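PDB 3PM6: putative fructose-bisphosphate aldolase from Coccidioides immitis, which belongs to the class II aldolase family, zinc-binding proteins built on a closed eight-stranded parallel beta/alpha (TIM) barrel. Local coordinates for residues Asp230-Thr233 with Lys234-Glu238; Arg210-Arg213 with Ile214-Ala217; Glu276-Thr279 with Asn280-Ala284. One frame throughout, in Å; residues are numbered along the deposited sequence.

Contact 1: Asp230-Thr233 with Lys234-Glu238; sequences DPFT and KEIFE
The carbonyl oxygen of T233 takes a nearly straight bond from the backbone of the first helical turn, F237 N to T233 O at 3.0 Å with 171° at the hydrogen. The F237 ring carbon CD2 also lies against this oxygen. One residue earlier in the turn, I236 N reaches T233 OG1 at 3.3 Å, a weak bond. OG1 can accept it because chi1 of 58° sets the hydroxyl between the backbone N and the carbonyl carbon; I236 CG1 packs on the same oxygen at 3.4 Å. Next to the cap, I236 CG2 sits over one face of the F232 ring, 3.9 Å from its centroid, a CH-pi contact displaced toward the rim. F232, whose side chain lies about 10 Å from the zinc ion, in turn lays its CB over a face of the F237 ring, 3.8 Å from that centroid, while the two rings stand obliquely, planes 59° apart. K234 NZ forms a salt bridge with E238 OE2 at 2.9 Å and another with D294. F232 and F237 both rest on L226 of strand 223-226. T233 is thus the N-cap of helix 234-242, which follows the seventh strand of the barrel.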
ATOM      1  N   ASP A 230       0.787  -0.192 -23.924  1.00 17.40           N
ATOM      2  CA  ASP A 230       0.361  -1.481 -23.380  1.00 18.99           C
ATOM      3  C   ASP A 230       0.420  -2.675 -24.362  1.00 19.17           C
ATOM      4  O   ASP A 230       1.027  -3.707 -24.026  1.00 19.89           O
ATOM      5  CB  ASP A 230      -1.035  -1.373 -22.757  1.00 19.49           C
ATOM      6  CG  ASP A 230      -0.986  -0.814 -21.356  1.00 21.98           C
ATOM      7  OD1 ASP A 230      -0.096  -1.248 -20.598  1.00 21.85           O
ATOM      8  OD2 ASP A 230      -1.865   0.003 -20.994  1.00 23.17           O
ATOM      9  N   PRO A 231      -0.179  -2.534 -25.564  1.00 18.95           N
ATOM     10  CA  PRO A 231      -0.200  -3.646 -26.516  1.00 19.53           C
ATOM     11  C   PRO A 231       1.041  -3.674 -27.422  1.00 19.38           C
ATOM     12  O   PRO A 231       1.019  -4.388 -28.419  1.00 18.65           O
ATOM     13  CB  PRO A 231      -1.431  -3.319 -27.386  1.00 20.32           C
ATOM     14  CG  PRO A 231      -1.419  -1.802 -27.438  1.00 18.73           C
ATOM     15  CD  PRO A 231      -0.844  -1.332 -26.120  1.00 18.78           C
ATOM     16  N   PHE A 232       2.095  -2.908 -27.088  1.00 18.23           N
ATOM     17  CA  PHE A 232       3.274  -2.813 -27.963  1.00 17.93           C
ATOM     18  C   PHE A 232       4.128  -4.106 -27.916  1.00 18.69           C
ATOM     19  O   PHE A 232       4.109  -4.888 -26.940  1.00 17.74           O
ATOM     20  CB  PHE A 232       4.138  -1.563 -27.649  1.00 17.28           C
ATOM     21  CG  PHE A 232       3.522  -0.243 -28.089  1.00 16.18           C
ATOM     22  CD1 PHE A 232       2.229  -0.177 -28.591  1.00 15.38           C
ATOM     23  CD2 PHE A 232       4.243   0.942 -27.983  1.00 16.65           C
ATOM     24  CE1 PHE A 232       1.666   1.042 -29.024  1.00 15.75           C
ATOM     25  CE2 PHE A 232       3.679   2.188 -28.376  1.00 16.66           C
ATOM     26  CZ  PHE A 232       2.382   2.235 -28.881  1.00 15.98           C
ATOM     27  N   THR A 233       4.872  -4.319 -28.991  1.00 19.68           N
ATOM     28  CA  THR A 233       5.687  -5.524 -29.164  1.00 20.73           C
ATOM     29  C   THR A 233       7.130  -5.054 -28.990  1.00 20.55           C
ATOM     30  O   THR A 233       7.386  -3.863 -28.961  1.00 21.41           O
ATOM     31  CB  THR A 233       5.506  -6.128 -30.601  1.00 21.09           C
ATOM     32  OG1 THR A 233       5.868  -5.139 -31.562  1.00 21.38           O
ATOM     33  CG2 THR A 233       4.074  -6.564 -30.876  1.00 19.14           C
ATOM     34  N   LYS A 234       8.066  -5.978 -28.879  1.00 20.94           N
ATOM     35  CA  LYS A 234       9.461  -5.624 -28.790  1.00 21.40           C
ATOM     36  C   LYS A 234       9.900  -4.780 -29.988  1.00 20.74           C
ATOM     37  O   LYS A 234      10.655  -3.811 -29.846  1.00 20.63           O
ATOM     38  CB  LYS A 234      10.339  -6.894 -28.741  1.00 22.81           C
ATOM     39  CG  LYS A 234      11.843  -6.573 -29.075  1.00 25.35           C
ATOM     40  CD  LYS A 234      12.783  -7.306 -28.130  1.00 30.88           C
ATOM     41  CE  LYS A 234      14.156  -6.658 -28.069  1.00 30.18           C
ATOM     42  NZ  LYS A 234      14.465  -6.335 -26.636  1.00 29.57           N
ATOM     43  N   GLU A 235       9.479  -5.181 -31.176  1.00 19.65           N
ATOM     44  CA  GLU A 235       9.944  -4.515 -32.396  1.00 20.16           C
ATOM     45  C   GLU A 235       9.461  -3.049 -32.420  1.00 19.15           C
ATOM     46  O   GLU A 235      10.211  -2.147 -32.804  1.00 19.61           O
ATOM     47  CB  GLU A 235       9.494  -5.307 -33.637  1.00 20.10           C
ATOM     48  CG  GLU A 235      10.246  -6.674 -33.815  1.00 21.38           C
ATOM     49  CD  GLU A 235       9.607  -7.873 -33.101  1.00 21.85           C
ATOM     50  OE1 GLU A 235       8.787  -7.698 -32.171  1.00 19.89           O
ATOM     51  OE2 GLU A 235       9.933  -9.027 -33.484  1.00 25.01           O
ATOM     52  N   ILE A 236       8.228  -2.815 -31.968  1.00 18.23           N
ATOM     53  CA  ILE A 236       7.712  -1.436 -31.807  1.00 18.28           C
ATOM     54  C   ILE A 236       8.515  -0.631 -30.762  1.00 17.76           C
ATOM     55  O   ILE A 236       8.897   0.516 -31.003  1.00 18.02           O
ATOM     56  CB  ILE A 236       6.222  -1.414 -31.443  1.00 17.47           C
ATOM     57  CG1 ILE A 236       5.407  -1.921 -32.622  1.00 19.21           C
ATOM     58  CG2 ILE A 236       5.785   0.022 -31.000  1.00 17.03           C
ATOM     59  CD1 ILE A 236       3.905  -2.186 -32.272  1.00 20.75           C
ATOM     60  N   PHE A 237       8.784  -1.257 -29.622  1.00 17.59           N
ATOM     61  CA  PHE A 237       9.621  -0.649 -28.608  1.00 18.05           C
ATOM     62  C   PHE A 237      10.985  -0.276 -29.167  1.00 18.44           C
ATOM     63  O   PHE A 237      11.426   0.868 -28.982  1.00 18.58           O
ATOM     64  CB  PHE A 237       9.751  -1.548 -27.373  1.00 17.71           C
ATOM     65  CG  PHE A 237       8.483  -1.640 -26.510  1.00 18.58           C
ATOM     66  CD1 PHE A 237       7.880  -0.475 -25.951  1.00 16.80           C
ATOM     67  CD2 PHE A 237       7.944  -2.893 -26.186  1.00 16.08           C
ATOM     68  CE1 PHE A 237       6.729  -0.566 -25.116  1.00 14.38           C
ATOM     69  CE2 PHE A 237       6.781  -2.999 -25.356  1.00 16.67           C
ATOM     70  CZ  PHE A 237       6.173  -1.816 -24.824  1.00 16.55           C
ATOM     71  N   GLU A 238      11.627  -1.206 -29.877  1.00 19.58           N
ATOM     72  CA  GLU A 238      12.943  -0.947 -30.462  1.00 21.52           C
ATOM     73  C   GLU A 238      12.893   0.286 -31.381  1.00 21.39           C
ATOM     74  O   GLU A 238      13.742   1.152 -31.285  1.00 22.32           O
ATOM     75  CB  GLU A 238      13.521  -2.178 -31.211  1.00 22.76           C
ATOM     76  CG  GLU A 238      13.924  -3.417 -30.341  1.00 26.08           C
ATOM     77  CD  GLU A 238      14.786  -3.058 -29.102  1.00 34.10           C
ATOM     78  OE1 GLU A 238      15.504  -2.022 -29.130  1.00 34.58           O
ATOM     79  OE2 GLU A 238      14.746  -3.810 -28.085  1.00 36.32           O
TER

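Contact 2: Arg210-Arg213 with Ile214-Ala217; sequences RLQR and INEA
I214 follows R210 by one helical turn, and its side chain lies back along that turn. CB is 3.3 Å from L211 O and somewhat farther from R210 O. CG1 stands beside the backbone N, anti to the carbonyl carbon (chi1 -61°), which leads this branch back against R210 O at 3.2 Å. CD1 continues the extended branch, still 3.5 Å from R210 O, and meets R210 CG at 4.0 Å, where the two side chains run aslant to each other. The same carbonyl oxygen accepts I214 N at 2.9 Å, so it carries a backbone bond while the ethyl branch of I214 lies against it. Beyond CG, the R210 chain is straight as far as CD and bends at chi3 (-68°); its NH1 is bound by T172 O. The next carbonyls repeat the helical bonding: N215 N binds L211 O at 2.9 Å and E216 N binds Q212 O at 2.7 Å, whereas the last bond, A217 N to R213 O, is longer and more bent, 3.1 Å with 145° at the hydrogen. On another side of the helix the polar ends of N215 and E216 lie near that of Q212, whose amide orientation is uncertain, and N215 OD1 has a weak bond from R23. Residues 210-217 lie on helix 208-218, the helix of the beta-alpha-beta unit between strands 187-188 and 223-226; I214, R213 and A217 pack on helix 174-181, while L211 lies against F192 and R243 in loops.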
ATOM      1  N   ARG A 210       7.518  11.358 -37.619  1.00 26.16           N
ATOM      2  CA  ARG A 210       7.174  12.449 -36.714  1.00 25.21           C
ATOM      3  C   ARG A 210       8.036  12.339 -35.447  1.00 24.99           C
ATOM      4  O   ARG A 210       8.672  13.308 -35.026  1.00 25.18           O
ATOM      5  CB  ARG A 210       5.686  12.380 -36.354  1.00 25.17           C
ATOM      6  CG  ARG A 210       5.191  13.481 -35.431  1.00 24.06           C
ATOM      7  CD  ARG A 210       3.682  13.337 -35.189  1.00 22.96           C
ATOM      8  NE  ARG A 210       2.911  13.612 -36.400  1.00 21.38           N
ATOM      9  CZ  ARG A 210       2.549  14.838 -36.806  1.00 22.19           C
ATOM     10  NH1 ARG A 210       2.886  15.909 -36.086  1.00 19.81           N
ATOM     11  NH2 ARG A 210       1.841  14.987 -37.932  1.00 15.86           N
ATOM     12  N   LEU A 211       8.086  11.138 -34.879  1.00 23.32           N
ATOM     13  CA  LEU A 211       8.868  10.895 -33.683  1.00 22.39           C
ATOM     14  C   LEU A 211      10.335  11.290 -33.854  1.00 22.74           C
ATOM     15  O   LEU A 211      10.845  12.029 -33.032  1.00 22.73           O
ATOM     16  CB  LEU A 211       8.741   9.427 -33.236  1.00 20.61           C
ATOM     17  CG  LEU A 211       9.472   9.094 -31.954  1.00 18.19           C
ATOM     18  CD1 LEU A 211       8.927  10.007 -30.828  1.00 15.44           C
ATOM     19  CD2 LEU A 211       9.337   7.575 -31.614  1.00 13.32           C
ATOM     20  N   GLN A 212      11.009  10.817 -34.917  1.00 24.28           N
ATOM     21  CA  GLN A 212      12.444  11.163 -35.133  1.00 24.95           C
ATOM     22  C   GLN A 212      12.604  12.681 -35.309  1.00 24.52           C
ATOM     23  O   GLN A 212      13.504  13.258 -34.718  1.00 24.74           O
ATOM     24  CB  GLN A 212      13.130  10.312 -36.243  1.00 25.74           C
ATOM     25  CG  GLN A 212      14.691  10.551 -36.546  1.00 29.43           C
ATOM     26  CD  GLN A 212      15.700  10.548 -35.311  1.00 31.38           C
ATOM     27  OE1 GLN A 212      16.338  11.559 -35.040  1.00 38.99           O
ATOM     28  NE2 GLN A 212      15.861   9.437 -34.640  1.00 25.21           N
ATOM     29  N   ARG A 213      11.688  13.319 -36.042  1.00 24.25           N
ATOM     30  CA  ARG A 213      11.681  14.790 -36.218  1.00 25.46           C
ATOM     31  C   ARG A 213      11.656  15.523 -34.873  1.00 24.40           C
ATOM     32  O   ARG A 213      12.393  16.494 -34.668  1.00 24.93           O
ATOM     33  CB  ARG A 213      10.483  15.254 -37.082  1.00 25.80           C
ATOM     34  CG  ARG A 213      10.787  15.348 -38.549  1.00 30.30           C
ATOM     35  CD  ARG A 213       9.577  15.660 -39.395  1.00 35.59           C
ATOM     36  NE  ARG A 213       9.634  14.811 -40.578  1.00 42.83           N
ATOM     37  CZ  ARG A 213       8.683  13.958 -40.941  1.00 44.44           C
ATOM     38  NH1 ARG A 213       7.559  13.898 -40.231  1.00 44.38           N
ATOM     39  NH2 ARG A 213       8.843  13.204 -42.034  1.00 43.82           N
ATOM     40  N   ILE A 214      10.812  15.038 -33.968  1.00 23.04           N
ATOM     41  CA  ILE A 214      10.779  15.510 -32.578  1.00 23.18           C
ATOM     42  C   ILE A 214      12.104  15.284 -31.867  1.00 23.68           C
ATOM     43  O   ILE A 214      12.667  16.195 -31.258  1.00 23.58           O
ATOM     44  CB  ILE A 214       9.610  14.844 -31.809  1.00 23.19           C
ATOM     45  CG1 ILE A 214       8.272  15.214 -32.476  1.00 21.49           C
ATOM     46  CG2 ILE A 214       9.651  15.193 -30.284  1.00 20.80           C
ATOM     47  CD1 ILE A 214       7.150  14.328 -32.098  1.00 22.31           C
ATOM     48  N   ASN A 215      12.616  14.067 -31.969  1.00 25.25           N
ATOM     49  CA  ASN A 215      13.839  13.703 -31.308  1.00 26.53           C
ATOM     50  C   ASN A 215      14.985  14.588 -31.800  1.00 28.58           C
ATOM     51  O   ASN A 215      15.769  15.147 -31.010  1.00 28.24           O
ATOM     52  CB  ASN A 215      14.120  12.249 -31.606  1.00 27.61           C
ATOM     53  CG  ASN A 215      15.315  11.747 -30.889  1.00 27.38           C
ATOM     54  OD1 ASN A 215      15.547  12.117 -29.755  1.00 28.88           O
ATOM     55  ND2 ASN A 215      16.092  10.908 -31.544  1.00 29.20           N
ATOM     56  N   GLU A 216      15.050  14.749 -33.116  1.00 29.74           N
ATOM     57  CA  GLU A 216      16.096  15.551 -33.742  1.00 32.12           C
ATOM     58  C   GLU A 216      16.028  17.002 -33.250  1.00 32.14           C
ATOM     59  O   GLU A 216      17.055  17.621 -32.997  1.00 32.09           O
ATOM     60  CB  GLU A 216      15.938  15.471 -35.258  1.00 32.46           C
ATOM     61  CG  GLU A 216      17.099  16.003 -36.028  1.00 40.29           C
ATOM     62  CD  GLU A 216      18.268  15.062 -35.998  1.00 46.22           C
ATOM     63  OE1 GLU A 216      18.042  13.866 -35.707  1.00 50.26           O
ATOM     64  OE2 GLU A 216      19.401  15.519 -36.242  1.00 49.48           O
ATOM     65  N   ALA A 217      14.817  17.541 -33.082  1.00 31.82           N
ATOM     66  CA  ALA A 217      14.698  18.945 -32.674  1.00 32.12           C
ATOM     67  C   ALA A 217      15.007  19.158 -31.201  1.00 32.11           C
ATOM     68  O   ALA A 217      15.635  20.134 -30.856  1.00 32.81           O
ATOM     69  CB  ALA A 217      13.325  19.527 -33.031  1.00 31.52           C
TER

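Contact 3: Glu276-Thr279 with Asn280-Ala284; sequences EEVT and NAMQA
M282 curls back along the helix toward V278, one turn earlier. Its CG stands beside the backbone N, anti to the carbonyl carbon (chi1 -73°), and the bend at chi3 (-90°) folds the methyl inward: CE lies 3.4 Å from V278 O and 4.2 Å from V278 CB. V278 O meanwhile accepts M282 N at 3.0 Å, so the CG and CE carbons of M282 lie against a carbonyl already bonded in the helix. N280 is likewise turned back, toward E276: its amide lies against E276 O, with CG 3.1 Å away, but the angle is too poor for ND2 to donate, and that oxygen instead takes N280 N at 3.0 Å. These i to i+4 pairs belong to the long helix 271-292, which comes after the last barrel strand; V278 and M282 both touch E38 of helix 37-49, and on helix 252-265 V278 meets V261 while M282 meets N255 and Y258. T279 OG1, beside its own backbone N, is hydrogen-bonded to H275 O and to Y65 OH of the second subunit. E276 carries its carboxylate away from N280, to R273 and to W61 NE1 of the second subunit. Farther on, Q283 N binds T279 O at 2.7 Å, and the extended Q283 chain delivers NE2 to E287.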
ATOM      1  N   GLU A 276      -0.613 -13.043  -3.022  1.00 22.83           N
ATOM      2  CA  GLU A 276       0.597 -13.623  -3.580  1.00 23.00           C
ATOM      3  C   GLU A 276       0.481 -13.832  -5.074  1.00 22.48           C
ATOM      4  O   GLU A 276       1.403 -13.481  -5.827  1.00 21.56           O
ATOM      5  CB  GLU A 276       0.955 -14.937  -2.865  1.00 23.17           C
ATOM      6  CG  GLU A 276       1.495 -14.729  -1.418  1.00 24.92           C
ATOM      7  CD  GLU A 276       1.597 -16.036  -0.589  1.00 27.21           C
ATOM      8  OE1 GLU A 276       1.487 -17.162  -1.152  1.00 26.12           O
ATOM      9  OE2 GLU A 276       1.789 -15.925   0.634  1.00 27.55           O
ATOM     10  N   GLU A 277      -0.655 -14.380  -5.501  1.00 22.30           N
ATOM     11  CA  GLU A 277      -0.852 -14.719  -6.915  1.00 23.42           C
ATOM     12  C   GLU A 277      -0.957 -13.484  -7.839  1.00 22.82           C
ATOM     13  O   GLU A 277      -0.310 -13.455  -8.900  1.00 21.67           O
ATOM     14  CB  GLU A 277      -2.017 -15.722  -7.099  1.00 24.28           C
ATOM     15  CG  GLU A 277      -1.684 -17.118  -6.514  1.00 28.24           C
ATOM     16  CD  GLU A 277      -2.616 -18.238  -7.001  1.00 34.16           C
ATOM     17  OE1 GLU A 277      -3.297 -18.045  -8.027  1.00 37.11           O
ATOM     18  OE2 GLU A 277      -2.674 -19.308  -6.359  1.00 34.14           O
ATOM     19  N   VAL A 278      -1.693 -12.445  -7.412  1.00 22.52           N
ATOM     20  CA  VAL A 278      -1.750 -11.218  -8.198  1.00 22.38           C
ATOM     21  C   VAL A 278      -0.383 -10.549  -8.314  1.00 22.58           C
ATOM     22  O   VAL A 278      -0.042 -10.012  -9.364  1.00 22.83           O
ATOM     23  CB  VAL A 278      -2.836 -10.201  -7.724  1.00 22.88           C
ATOM     24  CG1 VAL A 278      -4.239 -10.792  -7.931  1.00 23.26           C
ATOM     25  CG2 VAL A 278      -2.634  -9.762  -6.269  1.00 23.26           C
ATOM     26  N   THR A 279       0.417 -10.614  -7.254  1.00 22.01           N
ATOM     27  CA  THR A 279       1.723  -9.988  -7.275  1.00 21.73           C
ATOM     28  C   THR A 279       2.676 -10.745  -8.216  1.00 21.87           C
ATOM     29  O   THR A 279       3.381 -10.118  -9.016  1.00 21.50           O
ATOM     30  CB  THR A 279       2.304  -9.920  -5.861  1.00 22.10           C
ATOM     31  OG1 THR A 279       1.320  -9.348  -4.995  1.00 21.96           O
ATOM     32  CG2 THR A 279       3.555  -9.077  -5.838  1.00 20.57           C
ATOM     33  N   ASN A 280       2.673 -12.079  -8.122  1.00 21.48           N
ATOM     34  CA  ASN A 280       3.456 -12.908  -9.021  1.00 22.60           C
ATOM     35  C   ASN A 280       3.110 -12.681 -10.475  1.00 21.82           C
ATOM     36  O   ASN A 280       3.994 -12.512 -11.280  1.00 22.20           O
ATOM     37  CB  ASN A 280       3.298 -14.401  -8.699  1.00 23.50           C
ATOM     38  CG  ASN A 280       3.794 -14.751  -7.313  1.00 25.92           C
ATOM     39  OD1 ASN A 280       4.566 -13.995  -6.724  1.00 28.43           O
ATOM     40  ND2 ASN A 280       3.320 -15.876  -6.765  1.00 27.38           N
ATOM     41  N   ALA A 281       1.821 -12.707 -10.794  1.00 20.94           N
ATOM     42  CA  ALA A 281       1.349 -12.484 -12.146  1.00 20.81           C
ATOM     43  C   ALA A 281       1.724 -11.079 -12.684  1.00 19.95           C
ATOM     44  O   ALA A 281       2.175 -10.935 -13.849  1.00 20.05           O
ATOM     45  CB  ALA A 281      -0.138 -12.717 -12.211  1.00 19.68           C
ATOM     46  N   MET A 282       1.582 -10.065 -11.835  1.00 19.37           N
ATOM     47  CA  MET A 282       1.969  -8.703 -12.210  1.00 19.73           C
ATOM     48  C   MET A 282       3.478  -8.624 -12.343  1.00 19.58           C
ATOM     49  O   MET A 282       3.968  -7.959 -13.253  1.00 20.26           O
ATOM     50  CB  MET A 282       1.471  -7.671 -11.197  1.00 19.70           C
ATOM     51  CG  MET A 282      -0.044  -7.417 -11.242  1.00 22.11           C
ATOM     52  SD  MET A 282      -0.514  -5.937 -10.301  1.00 25.25           S
ATOM     53  CE  MET A 282      -0.794  -6.707  -8.741  1.00 23.96           C
ATOM     54  N   GLN A 283       4.214  -9.323 -11.470  1.00 19.72           N
ATOM     55  CA  GLN A 283       5.690  -9.349 -11.533  1.00 20.01           C
ATOM     56  C   GLN A 283       6.168  -9.911 -12.860  1.00 20.24           C
ATOM     57  O   GLN A 283       7.109  -9.368 -13.472  1.00 20.87           O
ATOM     58  CB  GLN A 283       6.307 -10.153 -10.382  1.00 20.17           C
ATOM     59  CG  GLN A 283       7.851 -10.017 -10.287  1.00 19.12           C
ATOM     60  CD  GLN A 283       8.477 -10.921  -9.234  1.00 20.98           C
ATOM     61  OE1 GLN A 283       7.832 -11.249  -8.233  1.00 18.59           O
ATOM     62  NE2 GLN A 283       9.744 -11.343  -9.460  1.00 14.65           N
ATOM     63  N   ALA A 284       5.505 -10.976 -13.323  1.00 19.70           N
ATOM     64  CA  ALA A 284       5.896 -11.626 -14.576  1.00 18.75           C
ATOM     65  C   ALA A 284       5.662 -10.668 -15.764  1.00 17.87           C
ATOM     66  O   ALA A 284       6.523 -10.535 -16.647  1.00 17.92           O
ATOM     67  CB  ALA A 284       5.141 -12.982 -14.765  1.00 18.96           C
TER

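In the fold
All three contacts are local and partly buried, each with a buried side (F232, F237; L211, I214, N215; V278, T279, M282) and an exposed one (T233, E235; R213, E216; N280). Contact 1, its centre about 15 Å from that of the chain, marks a helix start: a threonine cap beside CH-pi packing of I236, F232 and F237. Contacts 2 and 3 lie inside helices on opposite sides of the chain's centre, about 37 Å apart, centre to centre; backbone bonds dominate within each, while side chains pack on neighbouring helices. Strand 223-226 separates contacts 2 and 1 in the chain, and F232 and F237 pack on it. Contact 3 alone touches the second subunit.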